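Local coordinates for protein Xaa-Pro Dipeptidase (Alteromonas macleodii, PDB 2QS8) that probably hydrolyses small peptides as a metal-dependent carboxypeptidase or dipeptidase of the amidohydrolase superfamily, here holding magnesium and methionine in its active site, at residues Leu16-Gly19 against Val24-Arg27; Arg111-Ser116 against Gly192-Val197; Pro276-Gly281 against Phe341-Glu346; Glu282-Lys287 against Asn292-Ile297. All blocks are in the same frame, centred on the assembly; numbering follows the deposited sequence.

Contact 1 (Leu16-Gly19 against Val24-Arg27); sequences LIDG and VQSR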
loop_
_atom_site.group_PDB
_atom_site.type_symbol
_atom_site.label_atom_id
_atom_site.label_comp_id
_atom_site.label_asym_id
_atom_site.label_seq_id
_atom_site.Cartn_x
_atom_site.Cartn_y
_atom_site.Cartn_z
ATOM N N LEU A 16 -48.960 7.429 30.221
ATOM C CA LEU A 16 -48.114 7.712 29.074
ATOM C C LEU A 16 -46.750 8.299 29.403
ATOM O O LEU A 16 -46.651 9.354 30.031
ATOM C CB LEU A 16 -48.831 8.664 28.117
ATOM C CG LEU A 16 -47.995 9.218 26.952
ATOM C CD1 LEU A 16 -47.743 8.112 25.939
ATOM C CD2 LEU A 16 -48.723 10.379 26.276
ATOM N N ILE A 17 -45.704 7.587 28.982
ATOM C CA ILE A 17 -44.331 8.047 29.132
ATOM C C ILE A 17 -44.028 8.435 27.683
ATOM O O ILE A 17 -43.899 7.568 26.818
ATOM C CB ILE A 17 -43.397 6.913 29.605
ATOM C CG1 ILE A 17 -43.863 6.398 30.971
ATOM C CG2 ILE A 17 -41.961 7.417 29.701
ATOM C CD1 ILE A 17 -43.036 5.255 31.512
ATOM N N ASP A 18 -43.940 9.732 27.413
ATOM C CA ASP A 18 -43.725 10.189 26.048
ATOM C C ASP A 18 -42.293 10.278 25.526
ATOM O O ASP A 18 -42.093 10.449 24.328
ATOM C CB ASP A 18 -44.449 11.528 25.813
ATOM C CG ASP A 18 -43.788 12.708 26.517
ATOM O OD1 ASP A 18 -42.718 12.548 27.135
ATOM O OD2 ASP A 18 -44.352 13.820 26.441
ATOM N N GLY A 19 -41.307 10.169 26.411
ATOM C CA GLY A 19 -39.928 10.233 25.967
ATOM C C GLY A 19 -39.230 11.550 26.223
ATOM O O GLY A 19 -38.005 11.589 26.297
ATOM N N VAL A 24 -44.868 11.051 34.293
ATOM C CA VAL A 24 -45.736 10.025 33.748
ATOM C C VAL A 24 -47.081 10.726 33.647
ATOM O O VAL A 24 -47.611 11.204 34.648
ATOM C CB VAL A 24 -45.871 8.826 34.685
ATOM C CG1 VAL A 24 -46.776 7.781 34.050
ATOM C CG2 VAL A 24 -44.495 8.239 34.977
ATOM N N GLN A 25 -47.621 10.811 32.439
ATOM C CA GLN A 25 -48.894 11.480 32.220
ATOM C C GLN A 25 -50.054 10.503 32.335
ATOM O O GLN A 25 -49.936 9.351 31.930
ATOM C CB GLN A 25 -48.876 12.144 30.848
ATOM C CG GLN A 25 -47.676 13.068 30.674
ATOM C CD GLN A 25 -47.502 13.546 29.253
ATOM O OE1 GLN A 25 -48.406 14.150 28.673
ATOM N NE2 GLN A 25 -46.332 13.277 28.675
ATOM N N SER A 26 -51.169 10.965 32.892
ATOM C CA SER A 26 -52.338 10.109 33.067
ATOM C C SER A 26 -53.449 10.374 32.058
ATOM O O SER A 26 -53.709 11.515 31.693
ATOM C CB SER A 26 -52.906 10.275 34.479
ATOM O OG SER A 26 -51.962 9.907 35.466
ATOM N N ARG A 27 -54.102 9.300 31.628
ATOM C CA ARG A 27 -55.217 9.366 30.685
ATOM C C ARG A 27 -54.968 10.281 29.502
ATOM O O ARG A 27 -55.267 11.472 29.554
ATOM C CB ARG A 27 -56.492 9.806 31.418
ATOM C CG ARG A 27 -56.969 8.804 32.476
ATOM C CD ARG A 27 -58.204 9.292 33.226
ATOM N NE ARG A 27 -57.865 9.846 34.532
ATOM C CZ ARG A 27 -57.302 11.032 34.720
ATOM N NH1 ARG A 27 -57.018 11.803 33.683
ATOM N NH2 ARG A 27 -57.003 11.441 35.944
HETATM O O HOH W 1 -44.643 11.177 29.782
#
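Gln25 and Leu16 face each other as an antiparallel hydrogen-bonded pair, and the side chain of Gln25 then reaches on past Leu16 to Asp18. The backbone evidence is a pair of bonds: Leu16 N donates to Gln25 O at 2.8 Å, and Gln25 N donates back to Leu16 O at 3.0 Å. From this pair the glutamine chain starts on the same face of the sheet as the leucine. Its CB sits 3.7 Å from Leu16 O, and CG stays close to the same oxygen. With CG beside the backbone N (chi1 -54°) and the chain extended beyond it (chi2 170°), the amide is carried along the neighbouring chain. There NE2 meets Asp18 OD2 at 3.0 Å in a weak bond bent to 135°, the carboxylate and amide planes being almost perpendicular. The pairing joins strand 9-16 to strand 25-26 as a beta hairpin, whose sheet belongs to the small beta-rich part beside the barrel, as in many amidohydrolases. An ordered water fills the angle between the two segments: it donates to Leu16 O at 2.7 Å while accepting from Asp18 N and from Gln25 NE2, the latter at 2.9 Å. Leu16 O thus takes two donors, a backbone NH and the water, and NE2 serves both the water and OD2. The other carboxylate oxygen, Asp18 OD1, receives the backbone NH groups of Lys20 and Ser21, which holds the aspartate within the hairpin turn. Ile17 CG1 comes loosely to Val24 CG2 at 4.5 Å, and both side chains also touch Ile391.

Contact 2 (Arg111-Ser116 against Gly192-Val197); sequences RQVGDS and GIKITV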
loop_
_atom_site.group_PDB
_atom_site.type_symbol
_atom_site.label_atom_id
_atom_site.label_comp_id
_atom_site.label_asym_id
_atom_site.label_seq_id
_atom_site.Cartn_x
_atom_site.Cartn_y
_atom_site.Cartn_z
ATOM N N ARG A 111 -29.819 -0.979 16.373
ATOM C CA ARG A 111 -28.615 -0.690 15.623
ATOM C C ARG A 111 -27.754 -1.967 15.693
ATOM O O ARG A 111 -27.225 -2.296 16.761
ATOM C CB ARG A 111 -27.852 0.491 16.251
ATOM C CG ARG A 111 -26.672 0.992 15.418
ATOM C CD ARG A 111 -25.889 2.136 16.091
ATOM N NE ARG A 111 -25.260 1.712 17.337
ATOM C CZ ARG A 111 -24.309 2.385 17.968
ATOM N NH1 ARG A 111 -23.865 3.534 17.476
ATOM N NH2 ARG A 111 -23.772 1.892 19.074
ATOM N N GLN A 112 -27.655 -2.710 14.589
ATOM C CA GLN A 112 -26.817 -3.909 14.571
ATOM C C GLN A 112 -25.391 -3.448 14.284
ATOM O O GLN A 112 -25.102 -2.897 13.219
ATOM C CB GLN A 112 -27.242 -4.887 13.475
ATOM C CG GLN A 112 -26.323 -6.106 13.412
ATOM C CD GLN A 112 -27.066 -7.417 13.574
ATOM O OE1 GLN A 112 -28.091 -7.482 14.255
ATOM N NE2 GLN A 112 -26.544 -8.471 12.965
ATOM N N VAL A 113 -24.499 -3.677 15.229
ATOM C CA VAL A 113 -23.131 -3.257 15.052
ATOM C C VAL A 113 -22.164 -4.419 14.875
ATOM O O VAL A 113 -21.198 -4.540 15.629
ATOM C CB VAL A 113 -22.670 -2.373 16.230
ATOM C CG1 VAL A 113 -23.357 -1.006 16.147
ATOM C CG2 VAL A 113 -23.020 -3.047 17.544
ATOM N N GLY A 114 -22.431 -5.258 13.872
ATOM C CA GLY A 114 -21.551 -6.378 13.586
ATOM C C GLY A 114 -22.137 -7.751 13.282
ATOM O O GLY A 114 -22.926 -8.279 14.051
ATOM N N ASP A 115 -21.744 -8.314 12.141
ATOM C CA ASP A 115 -22.136 -9.665 11.731
ATOM C C ASP A 115 -21.153 -10.055 10.636
ATOM O O ASP A 115 -20.304 -9.238 10.274
ATOM C CB ASP A 115 -23.600 -9.745 11.241
ATOM C CG ASP A 115 -23.891 -8.859 10.040
ATOM O OD1 ASP A 115 -24.689 -7.908 10.192
ATOM O OD2 ASP A 115 -23.347 -9.119 8.947
ATOM N N SER A 116 -21.248 -11.272 10.104
ATOM C CA SER A 116 -20.291 -11.701 9.083
ATOM C C SER A 116 -20.180 -10.756 7.880
ATOM O O SER A 116 -19.217 -10.832 7.121
ATOM C CB SER A 116 -20.585 -13.137 8.625
ATOM O OG SER A 116 -21.863 -13.260 8.028
ATOM N N GLY A 192 -23.928 2.481 8.801
ATOM C CA GLY A 192 -22.839 3.019 9.592
ATOM C C GLY A 192 -21.614 2.131 9.660
ATOM O O GLY A 192 -21.520 1.097 8.990
ATOM N N ILE A 193 -20.670 2.544 10.499
ATOM C CA ILE A 193 -19.414 1.833 10.667
ATOM C C ILE A 193 -19.192 1.412 12.099
ATOM O O ILE A 193 -19.557 2.120 13.039
ATOM C CB ILE A 193 -18.221 2.725 10.243
ATOM C CG1 ILE A 193 -18.301 3.041 8.750
ATOM C CG2 ILE A 193 -16.897 2.036 10.583
ATOM C CD1 ILE A 193 -18.151 1.822 7.832
ATOM N N LYS A 194 -18.574 0.248 12.259
ATOM C CA LYS A 194 -18.242 -0.280 13.571
ATOM C C LYS A 194 -16.794 -0.780 13.530
ATOM O O LYS A 194 -16.404 -1.487 12.599
ATOM C CB LYS A 194 -19.191 -1.425 13.925
ATOM C CG LYS A 194 -18.731 -2.291 15.081
ATOM C CD LYS A 194 -18.720 -1.538 16.394
ATOM C CE LYS A 194 -18.412 -2.485 17.549
ATOM N NZ LYS A 194 -19.252 -3.714 17.519
ATOM N N ILE A 195 -15.998 -0.394 14.520
ATOM C CA ILE A 195 -14.607 -0.837 14.589
ATOM C C ILE A 195 -14.265 -1.295 16.006
ATOM O O ILE A 195 -14.938 -0.910 16.969
ATOM C CB ILE A 195 -13.608 0.292 14.228
ATOM C CG1 ILE A 195 -13.666 1.404 15.282
ATOM C CG2 ILE A 195 -13.897 0.816 12.846
ATOM C CD1 ILE A 195 -12.631 2.518 15.087
ATOM N N THR A 196 -13.242 -2.129 16.124
ATOM C CA THR A 196 -12.768 -2.579 17.424
ATOM C C THR A 196 -11.454 -1.818 17.639
ATOM O O THR A 196 -10.396 -2.201 17.137
ATOM C CB THR A 196 -12.533 -4.119 17.469
ATOM O OG1 THR A 196 -11.798 -4.545 16.314
ATOM C CG2 THR A 196 -13.857 -4.853 17.510
ATOM N N VAL A 197 -11.544 -0.711 18.367
ATOM C CA VAL A 197 -10.375 0.114 18.632
ATOM C C VAL A 197 -9.430 -0.494 19.683
ATOM O O VAL A 197 -8.308 -0.018 19.856
ATOM C CB VAL A 197 -10.795 1.549 19.066
ATOM C CG1 VAL A 197 -11.021 1.606 20.559
ATOM C CG2 VAL A 197 -9.738 2.555 18.616
#
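Lys194 NZ donates to the backbone oxygen Val113 O at 2.8 Å, the one hydrogen bond between the two segments. The nitrogen lies in the carbonyl plane, with a C=O...N angle of 157°. It gets there through a folded chain: CG stands anti to the backbone N, and bends at chi2 (67°) and chi4 (-49°) curl the methylenes around the carbonyl. Lys194 CG consequently lies only 3.4 Å from Val113 O, so the oxygen meets the lysine near its base, at CG, and at its tip. The valine side chain crosses the lysine at about a right angle, Val113 CB resting 4.0 Å from Lys194 CD and Val113 CG2 3.8 Å from Lys194 NZ. Both segments are barrel strands with their trailing loops; strand 136-139 intervenes between strands 107-112 and 192-196, and the link between them here is made by a side chain. The site is the metal centre: His69, His71 and Asp328 bind the magnesium ion, Val113 and Lys194 both touch His69, and Gly114 O takes the hydrogen bond of His71 ND1. The side chain of Lys194 comes within about 4 Å of the metal. In many relatives the lysine of this strand is carboxylated and bridges two metals; here it is modelled unmodified. A methionine in its place would remove the amino group, would probably leave Val113 O without this donor, and could disturb the packing against His69. The chemistry implies that the loop after strand 107-112 is tied to the metal site twice, through Lys194 to Val113 O and through His71 to Gly114 O.

Contact 3 (Pro276-Gly281 against Phe341-Glu346); sequences PTISAG and FVYMVE. With MET (methionine), chain D.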
loop_
_atom_site.group_PDB
_atom_site.type_symbol
_atom_site.label_atom_id
_atom_site.label_comp_id
_atom_site.label_asym_id
_atom_site.label_seq_id
_atom_site.Cartn_x
_atom_site.Cartn_y
_atom_site.Cartn_z
ATOM N N PRO A 276 -23.203 1.222 27.363
ATOM C CA PRO A 276 -22.669 0.268 28.334
ATOM C C PRO A 276 -22.727 -1.242 28.105
ATOM O O PRO A 276 -21.737 -1.922 28.335
ATOM C CB PRO A 276 -23.367 0.680 29.627
ATOM C CG PRO A 276 -24.691 1.144 29.146
ATOM C CD PRO A 276 -24.342 1.961 27.930
ATOM N N THR A 277 -23.858 -1.767 27.658
ATOM C CA THR A 277 -24.010 -3.213 27.482
ATOM C C THR A 277 -23.655 -3.909 28.792
ATOM O O THR A 277 -22.833 -4.836 28.826
ATOM C CB THR A 277 -23.115 -3.799 26.346
ATOM O OG1 THR A 277 -21.729 -3.789 26.742
ATOM C CG2 THR A 277 -23.321 -3.011 25.059
ATOM N N ILE A 278 -24.268 -3.447 29.876
ATOM C CA ILE A 278 -24.024 -4.039 31.186
ATOM C C ILE A 278 -24.396 -5.525 31.170
ATOM O O ILE A 278 -23.670 -6.351 31.713
ATOM C CB ILE A 278 -24.845 -3.338 32.297
ATOM C CG1 ILE A 278 -24.522 -1.846 32.324
ATOM C CG2 ILE A 278 -24.516 -3.960 33.655
ATOM C CD1 ILE A 278 -25.413 -1.047 33.241
ATOM N N SER A 279 -25.521 -5.849 30.536
ATOM C CA SER A 279 -25.998 -7.228 30.446
ATOM C C SER A 279 -24.908 -8.182 29.973
ATOM O O SER A 279 -24.613 -9.175 30.634
ATOM C CB SER A 279 -27.181 -7.327 29.482
ATOM O OG SER A 279 -28.312 -6.636 29.975
ATOM N N ALA A 280 -24.327 -7.877 28.818
ATOM C CA ALA A 280 -23.278 -8.711 28.245
ATOM C C ALA A 280 -22.117 -8.816 29.222
ATOM O O ALA A 280 -21.477 -9.859 29.318
ATOM C CB ALA A 280 -22.799 -8.129 26.913
ATOM N N GLY A 281 -21.853 -7.727 29.936
ATOM C CA GLY A 281 -20.778 -7.720 30.908
ATOM C C GLY A 281 -21.048 -8.750 31.991
ATOM O O GLY A 281 -20.207 -9.607 32.272
ATOM N N PHE A 341 -32.331 -2.585 31.437
ATOM C CA PHE A 341 -32.979 -1.513 32.190
ATOM C C PHE A 341 -32.777 -1.741 33.684
ATOM O O PHE A 341 -32.375 -0.836 34.417
ATOM C CB PHE A 341 -34.484 -1.466 31.907
ATOM C CG PHE A 341 -34.841 -0.918 30.558
ATOM C CD1 PHE A 341 -34.444 0.356 30.179
ATOM C CD2 PHE A 341 -35.574 -1.684 29.662
ATOM C CE1 PHE A 341 -34.768 0.847 28.923
ATOM C CE2 PHE A 341 -35.903 -1.200 28.406
ATOM C CZ PHE A 341 -35.501 0.065 28.035
ATOM N N VAL A 342 -33.061 -2.961 34.129
ATOM C CA VAL A 342 -32.917 -3.297 35.534
ATOM C C VAL A 342 -31.476 -3.091 36.006
ATOM O O VAL A 342 -31.243 -2.672 37.142
ATOM C CB VAL A 342 -33.334 -4.751 35.792
ATOM C CG1 VAL A 342 -33.324 -5.033 37.295
ATOM C CG2 VAL A 342 -34.703 -5.011 35.181
ATOM N N TYR A 343 -30.517 -3.385 35.131
ATOM C CA TYR A 343 -29.108 -3.220 35.470
ATOM C C TYR A 343 -28.739 -1.748 35.571
ATOM O O TYR A 343 -27.977 -1.354 36.449
ATOM C CB TYR A 343 -28.214 -3.911 34.431
ATOM C CG TYR A 343 -28.103 -5.413 34.595
ATOM C CD1 TYR A 343 -27.572 -5.966 35.763
ATOM C CD2 TYR A 343 -28.476 -6.282 33.566
ATOM C CE1 TYR A 343 -27.409 -7.333 35.902
ATOM C CE2 TYR A 343 -28.317 -7.663 33.695
ATOM C CZ TYR A 343 -27.781 -8.176 34.866
ATOM O OH TYR A 343 -27.597 -9.533 35.004
HETATM N N MSE A 344 -29.285 -0.935 34.674
HETATM C CA MSE A 344 -29.002 0.488 34.673
HETATM C C MSE A 344 -29.520 1.150 35.931
HETATM O O MSE A 344 -28.869 2.034 36.491
HETATM C CB MSE A 344 -29.627 1.131 33.445
HETATM C CG MSE A 344 -29.002 0.621 32.181
HETATM SE SE MSE A 344 -29.847 1.439 30.655
HETATM C CE MSE A 344 -28.676 2.978 30.356
ATOM N N VAL A 345 -30.682 0.694 36.384
ATOM C CA VAL A 345 -31.287 1.234 37.587
ATOM C C VAL A 345 -30.486 0.846 38.828
ATOM O O VAL A 345 -30.123 1.704 39.625
ATOM C CB VAL A 345 -32.752 0.747 37.754
ATOM C CG1 VAL A 345 -33.324 1.275 39.061
ATOM C CG2 VAL A 345 -33.606 1.222 36.574
ATOM N N GLU A 346 -30.208 -0.445 38.988
ATOM C CA GLU A 346 -29.464 -0.915 40.148
ATOM C C GLU A 346 -28.099 -0.257 40.278
ATOM O O GLU A 346 -27.505 -0.258 41.357
ATOM C CB GLU A 346 -29.290 -2.432 40.093
ATOM C CG GLU A 346 -30.594 -3.183 39.908
ATOM C CD GLU A 346 -30.504 -4.631 40.347
ATOM O OE1 GLU A 346 -29.474 -5.287 40.055
ATOM O OE2 GLU A 346 -31.479 -5.111 40.975
HETATM N N MET D . -18.671 -8.578 22.847
HETATM C CA MET D . -17.800 -7.943 23.879
HETATM C C MET D . -16.382 -8.507 23.851
HETATM O O MET D . -15.464 -7.802 24.319
HETATM C CB MET D . -18.399 -8.162 25.267
HETATM C CG MET D . -17.616 -7.495 26.364
HETATM S SD MET D . -18.469 -7.599 27.898
HETATM C CE MET D . -19.823 -6.508 27.563
HETATM O OXT MET D . -16.213 -9.649 23.371
#
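The pocket that holds the bound methionine is walled in part by Thr277, Ala280 and Gly281, at the start of helix 278-287, and the back of that turn packs through Ile278 and Ser279 against Tyr343 and Met344 of helix 339-346. In the TIM-barrel fold the turn directly follows strand 273-275, so Pro276-Gly281 sits at the end of the barrel where the ligand binds. Ile278 carries most of the contact on the Pro276-Gly281 side with its two branches. CG2 stands anti to the backbone N and meets Tyr343 CB at 3.8 Å, while the other branch ends in CD1, 4.1 Å from CG of Met344, a selenomethionine in the crystal. Tyr343 approaches the isoleucine obliquely, and its ring also passes Ser279, where OG lies 3.6 Å from Tyr343 CD2. The polar need of that hydroxyl is met by Glu340, whose OE1 pairs with Ser279 OG while its OE2 takes the backbone NH of Ile278. One carboxylate preceding Phe341-Glu346 therefore holds the start of the opposing helix at two points. Phe313 of helix 299-319 covers both Ile278 and Met344. The face turned from Tyr343 belongs to the ligand: Thr277 OG1, also hydrogen-bonded to His255, lies 3.4 Å from the ligand methyl CE, Gly281 N is equally near to it, and Ala280 CB comes within 3.5 Å of the same CE.

Contact 4 (Glu282-Lys287 against Asn292-Ile297); sequences EFVAEK and NFFPEI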
loop_
_atom_site.group_PDB
_atom_site.type_symbol
_atom_site.label_atom_id
_atom_site.label_comp_id
_atom_site.label_asym_id
_atom_site.label_seq_id
_atom_site.Cartn_x
_atom_site.Cartn_y
_atom_site.Cartn_z
ATOM N N GLU A 282 -22.237 -8.670 32.589
ATOM C CA GLU A 282 -22.644 -9.595 33.639
ATOM C C GLU A 282 -22.685 -11.026 33.101
ATOM O O GLU A 282 -22.429 -11.983 33.834
ATOM C CB GLU A 282 -24.025 -9.205 34.183
ATOM C CG GLU A 282 -24.081 -7.842 34.853
ATOM C CD GLU A 282 -23.256 -7.778 36.127
ATOM O OE1 GLU A 282 -23.459 -8.644 37.001
ATOM O OE2 GLU A 282 -22.417 -6.865 36.260
ATOM N N PHE A 283 -23.006 -11.162 31.816
ATOM C CA PHE A 283 -23.088 -12.473 31.177
ATOM C C PHE A 283 -21.743 -13.210 31.178
ATOM O O PHE A 283 -21.648 -14.339 31.657
ATOM C CB PHE A 283 -23.574 -12.334 29.735
ATOM C CG PHE A 283 -23.843 -13.648 29.060
ATOM C CD1 PHE A 283 -25.073 -14.274 29.200
ATOM C CD2 PHE A 283 -22.860 -14.273 28.305
ATOM C CE1 PHE A 283 -25.322 -15.499 28.602
ATOM C CE2 PHE A 283 -23.100 -15.502 27.702
ATOM C CZ PHE A 283 -24.333 -16.115 27.851
ATOM N N VAL A 284 -20.709 -12.569 30.647
ATOM C CA VAL A 284 -19.404 -13.208 30.585
ATOM C C VAL A 284 -18.801 -13.427 31.968
ATOM O O VAL A 284 -18.018 -14.358 32.161
ATOM C CB VAL A 284 -18.405 -12.415 29.686
ATOM C CG1 VAL A 284 -18.929 -12.347 28.260
ATOM C CG2 VAL A 284 -18.188 -11.031 30.229
ATOM N N ALA A 285 -19.165 -12.570 32.922
ATOM C CA ALA A 285 -18.670 -12.753 34.277
ATOM C C ALA A 285 -19.156 -14.067 34.872
ATOM O O ALA A 285 -18.380 -14.915 35.252
ATOM C CB ALA A 285 -19.088 -11.586 35.156
ATOM N N GLU A 286 -20.481 -14.198 34.883
ATOM C CA GLU A 286 -21.131 -15.393 35.398
ATOM C C GLU A 286 -20.610 -16.642 34.697
ATOM O O GLU A 286 -20.246 -17.620 35.349
ATOM C CB GLU A 286 -22.644 -15.286 35.198
ATOM C CG GLU A 286 -23.447 -16.449 35.765
ATOM C CD GLU A 286 -24.821 -16.592 35.111
ATOM O OE1 GLU A 286 -25.516 -15.561 34.938
ATOM O OE2 GLU A 286 -25.208 -17.735 34.774
ATOM N N LYS A 287 -20.564 -16.600 33.369
ATOM C CA LYS A 287 -20.114 -17.745 32.588
ATOM C C LYS A 287 -18.641 -18.075 32.776
ATOM O O LYS A 287 -18.244 -19.223 32.611
ATOM C CB LYS A 287 -20.413 -17.527 31.099
ATOM C CG LYS A 287 -21.896 -17.311 30.786
ATOM C CD LYS A 287 -22.734 -18.497 31.215
ATOM C CE LYS A 287 -24.189 -18.310 30.830
ATOM N NZ LYS A 287 -25.029 -19.463 31.255
ATOM N N ASN A 292 -14.505 -24.634 31.053
ATOM C CA ASN A 292 -14.650 -24.945 29.630
ATOM C C ASN A 292 -15.867 -24.361 28.932
ATOM O O ASN A 292 -16.304 -24.884 27.902
ATOM C CB ASN A 292 -14.630 -26.464 29.422
ATOM C CG ASN A 292 -13.346 -27.105 29.931
ATOM O OD1 ASN A 292 -12.252 -26.759 29.487
ATOM N ND2 ASN A 292 -13.480 -28.040 30.868
ATOM N N PHE A 293 -16.433 -23.295 29.490
ATOM C CA PHE A 293 -17.577 -22.654 28.858
ATOM C C PHE A 293 -16.977 -21.838 27.713
ATOM O O PHE A 293 -17.386 -21.972 26.558
ATOM C CB PHE A 293 -18.305 -21.728 29.824
ATOM C CG PHE A 293 -19.525 -21.086 29.232
ATOM C CD1 PHE A 293 -20.758 -21.718 29.303
ATOM C CD2 PHE A 293 -19.432 -19.867 28.560
ATOM C CE1 PHE A 293 -21.873 -21.152 28.721
ATOM C CE2 PHE A 293 -20.542 -19.296 27.972
ATOM C CZ PHE A 293 -21.767 -19.940 28.051
ATOM N N PHE A 294 -16.001 -21.004 28.066
ATOM C CA PHE A 294 -15.282 -20.159 27.120
ATOM C C PHE A 294 -13.965 -20.850 26.739
ATOM O O PHE A 294 -13.504 -21.769 27.421
ATOM C CB PHE A 294 -14.914 -18.805 27.753
ATOM C CG PHE A 294 -16.096 -17.913 28.077
ATOM C CD1 PHE A 294 -16.907 -17.409 27.066
ATOM C CD2 PHE A 294 -16.366 -17.546 29.396
ATOM C CE1 PHE A 294 -17.969 -16.550 27.364
ATOM C CE2 PHE A 294 -17.428 -16.691 29.704
ATOM C CZ PHE A 294 -18.228 -16.192 28.691
ATOM N N PRO A 295 -13.359 -20.435 25.619
ATOM C CA PRO A 295 -12.088 -21.051 25.235
ATOM C C PRO A 295 -11.118 -20.607 26.335
ATOM O O PRO A 295 -11.354 -19.586 26.987
ATOM C CB PRO A 295 -11.786 -20.399 23.891
ATOM C CG PRO A 295 -13.164 -20.192 23.315
ATOM C CD PRO A 295 -13.943 -19.674 24.499
ATOM N N GLU A 296 -10.043 -21.354 26.548
ATOM C CA GLU A 296 -9.087 -21.003 27.590
ATOM C C GLU A 296 -8.469 -19.614 27.441
ATOM O O GLU A 296 -8.175 -18.950 28.434
ATOM C CB GLU A 296 -7.967 -22.052 27.665
ATOM C CG GLU A 296 -8.421 -23.418 28.166
ATOM C CD GLU A 296 -9.290 -23.332 29.420
ATOM O OE1 GLU A 296 -8.846 -22.725 30.419
ATOM O OE2 GLU A 296 -10.418 -23.875 29.404
ATOM N N ILE A 297 -8.274 -19.173 26.205
ATOM C CA ILE A 297 -7.673 -17.867 25.953
ATOM C C ILE A 297 -8.672 -16.725 26.214
ATOM O O ILE A 297 -8.271 -15.596 26.524
ATOM C CB ILE A 297 -7.118 -17.798 24.500
ATOM C CG1 ILE A 297 -6.269 -16.548 24.315
ATOM C CG2 ILE A 297 -8.251 -17.817 23.502
ATOM C CD1 ILE A 297 -5.457 -16.549 23.040
#
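The Phe293 ring has Lys287 CB over one face, 3.5 Å above its plane and offset toward the rim, with Phe294 CG in plane at its edge. The adjacent Phe294 ring in turn has Phe293 CD2 3.6 Å above its plane, over the centre, so the two phenyl groups are turned strongly against each other. Together they close the loop that follows helix 278-287 back onto the last turn of that helix, within the excursion of the amidohydrolase barrel between strand 273-275 and helix 299-319. The lysine contact qualifies as CH-pi: Lys287 CB is 3.9 Å from the Phe293 centroid and 26° off the normal. Lys287 CB also lies 3.4 Å from Phe294 CE2, oblique to that ring. Farther out, Lys287 CD follows the ring to within 3.6 Å of Phe293 CZ, because a bend at chi2 (-60°) folds the aliphatic chain along the aromatic face. Lys287 CG also lies over one face of Phe283; the amino end reaches Glu286 only in a long salt bridge. Replacing Phe293 with an alanine would probably strip one side from the lysine chain, leave it freer to turn, and uncover a face of Phe294. The buried Phe294 ring also packs on Ala302 and meets Tyr76. On the helix side, its CZ is 3.9 Å from Val284 CB, and its CE2 edge faces Val284 O, near the ring plane, at 3.4 Å.

Contacts 2 and 3 are buried, their centres about 10 and 13 Å from that of the chain, the first among barrel strands and the second between helices; contacts 1 and 4 are partly buried and lie farther out. Contacts 3 and 4 share helix 278-287, one using its first turn and the other its last, and they touch where Tyr343 CE1 packs on Glu282 CG at 3.5 Å. Both adjoin the ligand, and their chemistry is chiefly apolar and aromatic. Contacts 1 and 2 reach the same sheet but, with centres about 34 Å apart, do different work: the first is backbone pairing with a water and an amide, the second a single lysine-to-carbonyl bond beside the metal.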